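Local coordinates for protein cysteine desulfurase (Elizabethkingia anophelis NUHP1, PDB 5VPR) that probably catalyses the pyridoxal-phosphate-dependent removal of sulfur from L-cysteine, leaving L-alanine and handing the sulfur to a carrier, at residues A[87-91]-A[92-96]; A[285-288]-A[289-293]; A[336-339]-A[340-344]; A[353-356]-A[357-361]. All coordinates share one frame; numbering follows the deposited sequence.

Interaction 1: residues A[87-91]-A[92-96]; sequences INAKH and DYEVL
E94 OE1 is gripped by two donors in the turn that joins helix 67-87 to strand 95-98, an outermost strand of the seven-stranded mixed sheet, antiparallel to 241-245: the backbone N of H91, 3.2 Å from E94 OE1, and a water that donates to E94 OE1 at 2.6 Å. The same water accepts from K90 N (3.0 Å), so it ties the carboxylate to the chain just past the Schellman motif, with N88 as its C-prime residue, that closes the helix. H91 N comes from above the carboxylate plane, 47° out of it. The other oxygen, E94 OE2, accepts from the backbone N of A247, which fixes the rotation of the carboxylate. The reverse bond, from E94 N to H91 O at 3.2 Å, closes the short 3-10 turn 92-94. In the same turn the side chains of H91 and Y93 run side by side, their ring planes nearly parallel (8°) but slid apart so that they barely overlap. Y93 CG sits between its own backbone N and carbonyl carbon (chi1 50°), which brings the ring back over H91. H91 CB therefore makes a CH-pi contact over the Y93 face, 3.5 Å from the ring centroid. The phenol end reaches further: Y93 OH stands 3.1 Å above the plane of the H91 imidazole, over its centre, while K90 CG lies over the opposite face.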
loop_
_atom_site.group_PDB
_atom_site.type_symbol
_atom_site.label_atom_id
_atom_site.label_comp_id
_atom_site.label_asym_id
_atom_site.label_seq_id
_atom_site.Cartn_x
_atom_site.Cartn_y
_atom_site.Cartn_z
ATOM N N ILE A 87 13.173 -3.052 -2.325
ATOM C CA ILE A 87 13.132 -1.938 -1.377
ATOM C C ILE A 87 14.533 -1.472 -0.970
ATOM O O ILE A 87 14.664 -0.594 -0.107
ATOM C CB ILE A 87 12.298 -2.283 -0.131
ATOM C CG1 ILE A 87 12.995 -3.370 0.706
ATOM C CG2 ILE A 87 10.859 -2.679 -0.530
ATOM C CD1 ILE A 87 12.233 -3.726 2.005
ATOM N N ASN A 88 15.580 -2.021 -1.594
ATOM C CA ASN A 88 16.974 -1.723 -1.267
ATOM C C ASN A 88 17.272 -1.911 0.220
ATOM O O ASN A 88 17.979 -1.113 0.837
ATOM C CB ASN A 88 17.389 -0.316 -1.720
ATOM C CG ASN A 88 18.904 -0.186 -1.844
ATOM O OD1 ASN A 88 19.577 -1.166 -2.162
ATOM N ND2 ASN A 88 19.448 1.010 -1.568
ATOM N N ALA A 89 16.740 -2.986 0.799
ATOM C CA ALA A 89 17.202 -3.414 2.113
ATOM C C ALA A 89 18.645 -3.904 2.019
ATOM O O ALA A 89 19.043 -4.545 1.042
ATOM C CB ALA A 89 16.298 -4.525 2.679
ATOM N N LYS A 90 19.440 -3.593 3.047
ATOM C CA LYS A 90 20.838 -4.001 3.021
ATOM C C LYS A 90 20.993 -5.510 3.170
ATOM O O LYS A 90 21.913 -6.095 2.586
ATOM C CB LYS A 90 21.621 -3.267 4.113
ATOM C CG LYS A 90 23.101 -3.578 4.128
ATOM C CD LYS A 90 23.851 -2.622 5.053
ATOM C CE LYS A 90 25.334 -2.935 5.093
ATOM N NZ LYS A 90 26.049 -1.962 5.963
ATOM N N HIS A 91 20.113 -6.168 3.924
ATOM C CA HIS A 91 20.259 -7.601 4.148
ATOM C C HIS A 91 18.968 -8.327 3.816
ATOM O O HIS A 91 17.874 -7.817 4.073
ATOM C CB HIS A 91 20.649 -7.907 5.584
ATOM C CG HIS A 91 21.935 -7.270 6.002
ATOM N ND1 HIS A 91 23.163 -7.702 5.549
ATOM C CD2 HIS A 91 22.181 -6.221 6.821
ATOM C CE1 HIS A 91 24.113 -6.957 6.086
ATOM N NE2 HIS A 91 23.545 -6.054 6.864
ATOM N N ASP A 92 19.104 -9.539 3.267
ATOM C CA ASP A 92 17.922 -10.358 3.035
ATOM C C ASP A 92 17.211 -10.659 4.349
ATOM O O ASP A 92 15.982 -10.676 4.394
ATOM C CB ASP A 92 18.293 -11.647 2.297
ATOM C CG ASP A 92 19.206 -12.556 3.111
ATOM O OD1 ASP A 92 19.968 -12.054 3.965
ATOM O OD2 ASP A 92 19.153 -13.779 2.892
ATOM N N TYR A 93 17.965 -10.833 5.447
ATOM C CA TYR A 93 17.300 -11.191 6.693
ATOM C C TYR A 93 16.563 -10.033 7.347
ATOM O O TYR A 93 15.921 -10.249 8.384
ATOM C CB TYR A 93 18.299 -11.795 7.686
ATOM C CG TYR A 93 19.579 -11.003 7.910
ATOM C CD1 TYR A 93 19.596 -9.872 8.725
ATOM C CD2 TYR A 93 20.777 -11.413 7.334
ATOM C CE1 TYR A 93 20.774 -9.160 8.943
ATOM C CE2 TYR A 93 21.956 -10.715 7.547
ATOM C CZ TYR A 93 21.950 -9.595 8.353
ATOM O OH TYR A 93 23.124 -8.905 8.552
ATOM N N GLU A 94 16.615 -8.825 6.780
ATOM C CA GLU A 94 15.754 -7.738 7.231
ATOM C C GLU A 94 14.373 -7.777 6.585
ATOM O O GLU A 94 13.503 -6.986 6.969
ATOM C CB GLU A 94 16.433 -6.379 6.954
ATOM C CG GLU A 94 17.736 -6.166 7.781
ATOM C CD GLU A 94 18.523 -4.900 7.401
ATOM O OE1 GLU A 94 18.616 -4.580 6.196
ATOM O OE2 GLU A 94 19.056 -4.232 8.319
ATOM N N VAL A 95 14.148 -8.672 5.625
ATOM C CA VAL A 95 12.876 -8.757 4.908
ATOM C C VAL A 95 12.078 -9.901 5.521
ATOM O O VAL A 95 12.466 -11.068 5.406
ATOM C CB VAL A 95 13.095 -8.964 3.404
ATOM C CG1 VAL A 95 11.751 -8.980 2.649
ATOM C CG2 VAL A 95 14.027 -7.883 2.840
ATOM N N LEU A 96 10.976 -9.581 6.193
ATOM C CA LEU A 96 10.123 -10.589 6.819
ATOM C C LEU A 96 8.837 -10.764 6.020
ATOM O O LEU A 96 8.169 -9.780 5.688
ATOM C CB LEU A 96 9.780 -10.216 8.260
ATOM C CG LEU A 96 10.889 -9.633 9.143
ATOM C CD1 LEU A 96 10.301 -9.278 10.505
ATOM C CD2 LEU A 96 12.069 -10.582 9.297
HETATM O O HOH W 1 18.679 -2.055 5.493
#

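Interaction 2: residues A[285-288]-A[289-293]; sequences PNIA and GNIAI
An asparagine N-cap opens helix 287-303: the side chain of N286 reaches forward to the first turn, where N286 OD1 accepts from G289 N at 3.1 Å. CG of N286 is anti to its own backbone N (chi1 179°), and this swings the amide alongside the helix start. The G289 N-H does not arrive in the amide plane; it stands well above it, 65° out. N286 ND2 donates to the backbone oxygen of G239, so both ends of the amide are engaged and its flip is fixed. The N286 amide lies close against the bare backbone of G289, with N286 ND2 3.7 Å from G289 CA. Behind the cap the regular helical bonds begin at once. N290 N meets N286 O at 2.8 Å, nearly end-on to the carbonyl, and I291 N and A292 N bond to I287 O and A288 O, each at 2.9 Å. A water adds a second link, accepting from N286 N (2.9 Å) and from N290 ND2 (3.2 Å); P285 CB rests against that same amide nitrogen. One turn apart, I287 and I291 lie side by side and point the same way, meeting through I287 CG2 and I291 CD1 at 3.9 Å, and both press on Y53 of helix 44-56. Side-chain capping of a backbone N-H three residues on, followed directly by i to i+4 bonds, is the classic N-terminal start of an alpha-helix.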
loop_
_atom_site.group_PDB
_atom_site.type_symbol
_atom_site.label_atom_id
_atom_site.label_comp_id
_atom_site.label_asym_id
_atom_site.label_seq_id
_atom_site.Cartn_x
_atom_site.Cartn_y
_atom_site.Cartn_z
ATOM N N PRO A 285 4.971 -20.951 6.759
ATOM C CA PRO A 285 4.806 -19.749 5.937
ATOM C C PRO A 285 3.819 -19.992 4.808
ATOM O O PRO A 285 3.509 -21.131 4.436
ATOM C CB PRO A 285 6.216 -19.476 5.397
ATOM C CG PRO A 285 6.988 -20.733 5.602
ATOM C CD PRO A 285 6.342 -21.493 6.722
ATOM N N ASN A 286 3.308 -18.883 4.270
ATOM C CA ASN A 286 2.526 -18.912 3.037
ATOM C C ASN A 286 3.507 -18.987 1.869
ATOM O O ASN A 286 3.811 -17.992 1.202
ATOM C CB ASN A 286 1.626 -17.689 2.950
ATOM C CG ASN A 286 0.817 -17.648 1.675
ATOM O OD1 ASN A 286 0.745 -18.627 0.900
ATOM N ND2 ASN A 286 0.213 -16.499 1.428
ATOM N N ILE A 287 3.989 -20.215 1.609
ATOM C CA ILE A 287 5.113 -20.413 0.686
ATOM C C ILE A 287 4.762 -19.918 -0.708
ATOM O O ILE A 287 5.525 -19.173 -1.337
ATOM C CB ILE A 287 5.516 -21.905 0.646
ATOM C CG1 ILE A 287 5.934 -22.406 2.036
ATOM C CG2 ILE A 287 6.646 -22.109 -0.397
ATOM C CD1 ILE A 287 5.647 -23.903 2.284
ATOM N N ALA A 288 3.604 -20.352 -1.220
ATOM C CA ALA A 288 3.166 -19.962 -2.555
ATOM C C ALA A 288 3.018 -18.453 -2.665
ATOM O O ALA A 288 3.481 -17.842 -3.638
ATOM C CB ALA A 288 1.842 -20.645 -2.889
ATOM N N GLY A 289 2.365 -17.839 -1.679
ATOM C CA GLY A 289 2.176 -16.400 -1.711
ATOM C C GLY A 289 3.489 -15.633 -1.652
ATOM O O GLY A 289 3.655 -14.630 -2.344
ATOM N N ASN A 290 4.443 -16.109 -0.839
ATOM C CA ASN A 290 5.746 -15.448 -0.765
ATOM C C ASN A 290 6.507 -15.574 -2.076
ATOM O O ASN A 290 7.118 -14.601 -2.535
ATOM C CB ASN A 290 6.573 -16.019 0.393
ATOM C CG ASN A 290 5.919 -15.801 1.727
ATOM O OD1 ASN A 290 5.056 -14.926 1.872
ATOM N ND2 ASN A 290 6.317 -16.593 2.724
ATOM N N ILE A 291 6.463 -16.749 -2.711
ATOM C CA ILE A 291 7.058 -16.887 -4.039
ATOM C C ILE A 291 6.397 -15.926 -5.019
ATOM O O ILE A 291 7.072 -15.253 -5.813
ATOM C CB ILE A 291 6.957 -18.349 -4.519
ATOM C CG1 ILE A 291 7.890 -19.245 -3.693
ATOM C CG2 ILE A 291 7.294 -18.457 -6.003
ATOM C CD1 ILE A 291 7.666 -20.720 -3.941
ATOM N N ALA A 292 5.066 -15.831 -4.966
ATOM C CA ALA A 292 4.340 -15.039 -5.949
ATOM C C ALA A 292 4.505 -13.535 -5.720
ATOM O O ALA A 292 4.465 -12.768 -6.693
ATOM C CB ALA A 292 2.866 -15.430 -5.940
ATOM N N ILE A 293 4.702 -13.085 -4.469
ATOM C CA ILE A 293 4.978 -11.656 -4.286
ATOM C C ILE A 293 6.347 -11.307 -4.872
ATOM O O ILE A 293 6.560 -10.181 -5.340
ATOM C CB ILE A 293 4.836 -11.215 -2.808
ATOM C CG1 ILE A 293 4.571 -9.697 -2.723
ATOM C CG2 ILE A 293 6.066 -11.554 -1.968
ATOM C CD1 ILE A 293 4.356 -9.157 -1.316
HETATM O O HOH W 2 4.422 -16.335 5.239
#

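Interaction 3: residues A[336-339]-A[340-344]; sequences ANRA and GVVSF
R338 reaches across the turn, forward in sequence, to V341, so that the edge of its guanidinium faces the end of the V341 carbonyl. The N-H of R338 NE points straight at V341 O, 3.0 Å away with an angle of 176° at the hydrogen, and the oxygen lies exactly in the guanidinium plane. The carbonyl in turn is met nearly end-on, with 171° between C=O and donor. The bend that makes this possible is at chi3 (-46°), which turns NE to the carbonyl after CG has set out anti to the carbonyl carbon of R338. Beyond NE the group passes V342 obliquely, R338 NH2 being 4.4 Å from V342 CG1. Its outer nitrogens are used as well: NH2 donates to Q320 OE1 on helix 305-324, and NH1 makes weak bonds to the backbone oxygens of G333 and E334. Between R338 and V341 the chain reverses at A339 and G340, with G340 at positive phi. On this corner V341 CG2 folds over the oxygen of A339, 3.5 Å away, while strand 341-345 goes on as the middle strand of a three-stranded antiparallel sheet. The guanidinium is thus sunk in the fold, bonded at NH2 to the Q320 side chain and along its edge to V341 O, with only weak bonds from NH1. The partners named are neutral oxygens, so the positive charge is probably stabilised at least in part by carbonyl and amide dipoles.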
loop_
_atom_site.group_PDB
_atom_site.type_symbol
_atom_site.label_atom_id
_atom_site.label_comp_id
_atom_site.label_asym_id
_atom_site.label_seq_id
_atom_site.Cartn_x
_atom_site.Cartn_y
_atom_site.Cartn_z
ATOM N N ALA A 336 -2.850 19.005 -3.651
ATOM C CA ALA A 336 -1.835 18.217 -2.965
ATOM C C ALA A 336 -1.133 17.251 -3.916
ATOM O O ALA A 336 -1.692 16.819 -4.929
ATOM C CB ALA A 336 -2.453 17.436 -1.803
ATOM N N ASN A 337 0.106 16.912 -3.565
ATOM C CA ASN A 337 0.845 15.853 -4.243
ATOM C C ASN A 337 0.224 14.502 -3.886
ATOM O O ASN A 337 0.143 14.139 -2.708
ATOM C CB ASN A 337 2.320 15.933 -3.833
ATOM C CG ASN A 337 3.158 14.772 -4.352
ATOM O OD1 ASN A 337 2.806 14.119 -5.335
ATOM N ND2 ASN A 337 4.281 14.512 -3.685
ATOM N N ARG A 338 -0.244 13.763 -4.892
ATOM C CA ARG A 338 -1.020 12.562 -4.641
ATOM C C ARG A 338 -0.543 11.424 -5.530
ATOM O O ARG A 338 0.002 11.641 -6.616
ATOM C CB ARG A 338 -2.521 12.782 -4.874
ATOM C CG ARG A 338 -3.125 13.851 -3.982
ATOM C CD ARG A 338 -4.646 13.776 -3.989
ATOM N NE ARG A 338 -5.183 13.626 -5.336
ATOM C CZ ARG A 338 -5.277 14.613 -6.219
ATOM N NH1 ARG A 338 -4.860 15.832 -5.909
ATOM N NH2 ARG A 338 -5.781 14.373 -7.417
ATOM N N ALA A 339 -0.758 10.206 -5.048
ATOM C CA ALA A 339 -0.350 8.990 -5.741
ATOM C C ALA A 339 -1.609 8.211 -6.104
ATOM O O ALA A 339 -2.244 7.603 -5.239
ATOM C CB ALA A 339 0.599 8.153 -4.889
ATOM N N GLY A 340 -1.987 8.283 -7.377
ATOM C CA GLY A 340 -2.933 7.359 -7.976
ATOM C C GLY A 340 -4.378 7.440 -7.531
ATOM O O GLY A 340 -5.130 6.503 -7.792
ATOM N N VAL A 341 -4.803 8.523 -6.882
ATOM C CA VAL A 341 -6.149 8.598 -6.313
ATOM C C VAL A 341 -6.754 9.963 -6.631
ATOM O O VAL A 341 -6.172 10.993 -6.271
ATOM C CB VAL A 341 -6.144 8.375 -4.789
ATOM C CG1 VAL A 341 -7.547 8.539 -4.235
ATOM C CG2 VAL A 341 -5.570 6.994 -4.412
ATOM N N VAL A 342 -7.929 9.977 -7.274
ATOM C CA VAL A 342 -8.787 11.163 -7.369
ATOM C C VAL A 342 -10.035 10.910 -6.534
ATOM O O VAL A 342 -10.845 10.029 -6.867
ATOM C CB VAL A 342 -9.215 11.489 -8.810
ATOM C CG1 VAL A 342 -9.694 12.940 -8.900
ATOM C CG2 VAL A 342 -8.137 11.199 -9.807
ATOM N N SER A 343 -10.220 11.706 -5.488
ATOM C CA SER A 343 -11.431 11.675 -4.684
ATOM C C SER A 343 -12.260 12.910 -4.989
ATOM O O SER A 343 -11.719 14.006 -5.142
ATOM C CB SER A 343 -11.111 11.613 -3.191
ATOM O OG SER A 343 -10.668 10.321 -2.849
ATOM N N PHE A 344 -13.574 12.724 -5.101
ATOM C CA PHE A 344 -14.446 13.820 -5.494
ATOM C C PHE A 344 -15.853 13.592 -4.962
ATOM O O PHE A 344 -16.217 12.490 -4.534
ATOM C CB PHE A 344 -14.468 14.015 -7.019
ATOM C CG PHE A 344 -14.959 12.815 -7.797
ATOM C CD1 PHE A 344 -16.286 12.716 -8.187
ATOM C CD2 PHE A 344 -14.081 11.793 -8.154
ATOM C CE1 PHE A 344 -16.742 11.611 -8.911
ATOM C CE2 PHE A 344 -14.525 10.694 -8.871
ATOM C CZ PHE A 344 -15.862 10.606 -9.255
#

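Interaction 4: residues A[353-356]-A[357-361]; sequences SDVG and MILDK
M357 runs back along helix 352-361, which follows strand 341-345 and precedes strand 364-365, over the turn before it and touches S353 and D354 on the way. Its CB lies 3.5 Å from S353 O, and CG comes closer to the same oxygen, 3.2 Å, because CG is anti to the carbonyl carbon of M357 (chi1 -69°). The chain then runs extended to the sulfur and bends there (chi3 -51°), which carries CE back to within 3.8 Å of D354 OD1. The methyl thus brushes a carboxylate oxygen, and the two side chains lie side by side and point the same way. The oxygen that M357 covers is also in the main-chain bonding: M357 N donates to S353 O at 2.7 Å. The next bond, I358 N to D354 O, is long and weak at 3.3 Å, but those of L359 N to V355 O (2.9 Å) and D360 N to G356 O (2.8 Å) are normal again. On another side V355 and L359 run side by side, one turn apart, with V355 CG1 4.0 Å from L359 CD1. This apolar pair faces inward, V355 against L346 and I349 in the loop before the helix, L359 against V366 in the loop after strand 364-365. The M357 side chain lies on the exposed side of the helix, whereas I358 leans on helix 396-413, meeting A409, M412 and L413, and D354 also reaches L413.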
loop_
_atom_site.group_PDB
_atom_site.type_symbol
_atom_site.label_atom_id
_atom_site.label_comp_id
_atom_site.label_asym_id
_atom_site.label_seq_id
_atom_site.Cartn_x
_atom_site.Cartn_y
_atom_site.Cartn_z
ATOM N N SER A 353 -22.913 6.691 -2.718
ATOM C CA SER A 353 -23.235 5.367 -3.237
ATOM C C SER A 353 -24.240 5.439 -4.384
ATOM O O SER A 353 -24.223 4.581 -5.276
ATOM C CB SER A 353 -23.775 4.487 -2.108
ATOM O OG SER A 353 -24.695 5.215 -1.316
ATOM N N ASP A 354 -25.126 6.437 -4.370
ATOM C CA ASP A 354 -26.030 6.637 -5.502
ATOM C C ASP A 354 -25.250 6.810 -6.797
ATOM O O ASP A 354 -25.599 6.220 -7.827
ATOM C CB ASP A 354 -26.928 7.849 -5.258
ATOM C CG ASP A 354 -27.959 7.600 -4.180
ATOM O OD1 ASP A 354 -28.249 6.417 -3.895
ATOM O OD2 ASP A 354 -28.485 8.585 -3.622
ATOM N N VAL A 355 -24.175 7.599 -6.754
ATOM C CA VAL A 355 -23.314 7.742 -7.918
ATOM C C VAL A 355 -22.557 6.447 -8.179
ATOM O O VAL A 355 -22.394 6.027 -9.334
ATOM C CB VAL A 355 -22.363 8.938 -7.730
ATOM C CG1 VAL A 355 -21.394 9.040 -8.894
ATOM C CG2 VAL A 355 -23.158 10.212 -7.599
ATOM N N GLY A 356 -22.103 5.779 -7.114
ATOM C CA GLY A 356 -21.351 4.551 -7.297
ATOM C C GLY A 356 -22.170 3.468 -7.970
ATOM O O GLY A 356 -21.654 2.704 -8.791
ATOM N N MET A 357 -23.461 3.392 -7.635
ATOM C CA MET A 357 -24.311 2.356 -8.208
ATOM C C MET A 357 -24.569 2.612 -9.685
ATOM O O MET A 357 -24.527 1.679 -10.495
ATOM C CB MET A 357 -25.628 2.269 -7.445
ATOM C CG MET A 357 -25.483 1.729 -6.039
ATOM S SD MET A 357 -27.095 1.447 -5.289
ATOM C CE MET A 357 -27.888 3.027 -5.579
ATOM N N ILE A 358 -24.827 3.871 -10.055
ATOM C CA ILE A 358 -24.961 4.218 -11.469
ATOM C C ILE A 358 -23.675 3.880 -12.221
ATOM O O ILE A 358 -23.710 3.271 -13.298
ATOM C CB ILE A 358 -25.344 5.703 -11.626
ATOM C CG1 ILE A 358 -26.747 5.950 -11.070
ATOM C CG2 ILE A 358 -25.271 6.119 -13.080
ATOM C CD1 ILE A 358 -27.174 7.399 -11.114
ATOM N N LEU A 359 -22.520 4.239 -11.649
ATOM C CA LEU A 359 -21.239 3.934 -12.288
ATOM C C LEU A 359 -21.039 2.426 -12.448
ATOM O O LEU A 359 -20.566 1.959 -13.494
ATOM C CB LEU A 359 -20.088 4.549 -11.479
ATOM C CG LEU A 359 -20.055 6.080 -11.459
ATOM C CD1 LEU A 359 -18.825 6.602 -10.695
ATOM C CD2 LEU A 359 -20.059 6.611 -12.875
ATOM N N ASP A 360 -21.392 1.648 -11.422
ATOM C CA ASP A 360 -21.269 0.199 -11.532
ATOM C C ASP A 360 -22.137 -0.353 -12.655
ATOM O O ASP A 360 -21.705 -1.241 -13.399
ATOM C CB ASP A 360 -21.621 -0.478 -10.209
ATOM C CG ASP A 360 -21.468 -1.999 -10.279
ATOM O OD1 ASP A 360 -20.358 -2.482 -10.596
ATOM O OD2 ASP A 360 -22.461 -2.708 -10.027
ATOM N N LYS A 361 -23.364 0.157 -12.809
ATOM C CA LYS A 361 -24.186 -0.310 -13.917
ATOM C C LYS A 361 -23.560 0.035 -15.267
ATOM O O LYS A 361 -23.835 -0.650 -16.256
ATOM C CB LYS A 361 -25.611 0.262 -13.814
#

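In the fold
Interactions 2 and 3 are buried, whereas 1 and 4 lie partly at the surface. The first pair differs in what is bonded: a helix start capped by an amide in 285-293, and a guanidinium shared between a backbone carbonyl and a side-chain amide in 336-344. Interactions 1 and 2 are about 16 Å apart between centres, and helix 67-87, whose exit turn is interaction 1, also packs against interaction 2. Interactions 3 and 4 are neighbours in sequence, strand 341-345 then helix 352-361, with nearest atoms about 5 Å apart. Interaction 1 relies on a carboxylate and a water at a helix-to-strand turn; interaction 4, inside a helix, relies on backbone bonds and apolar side chains.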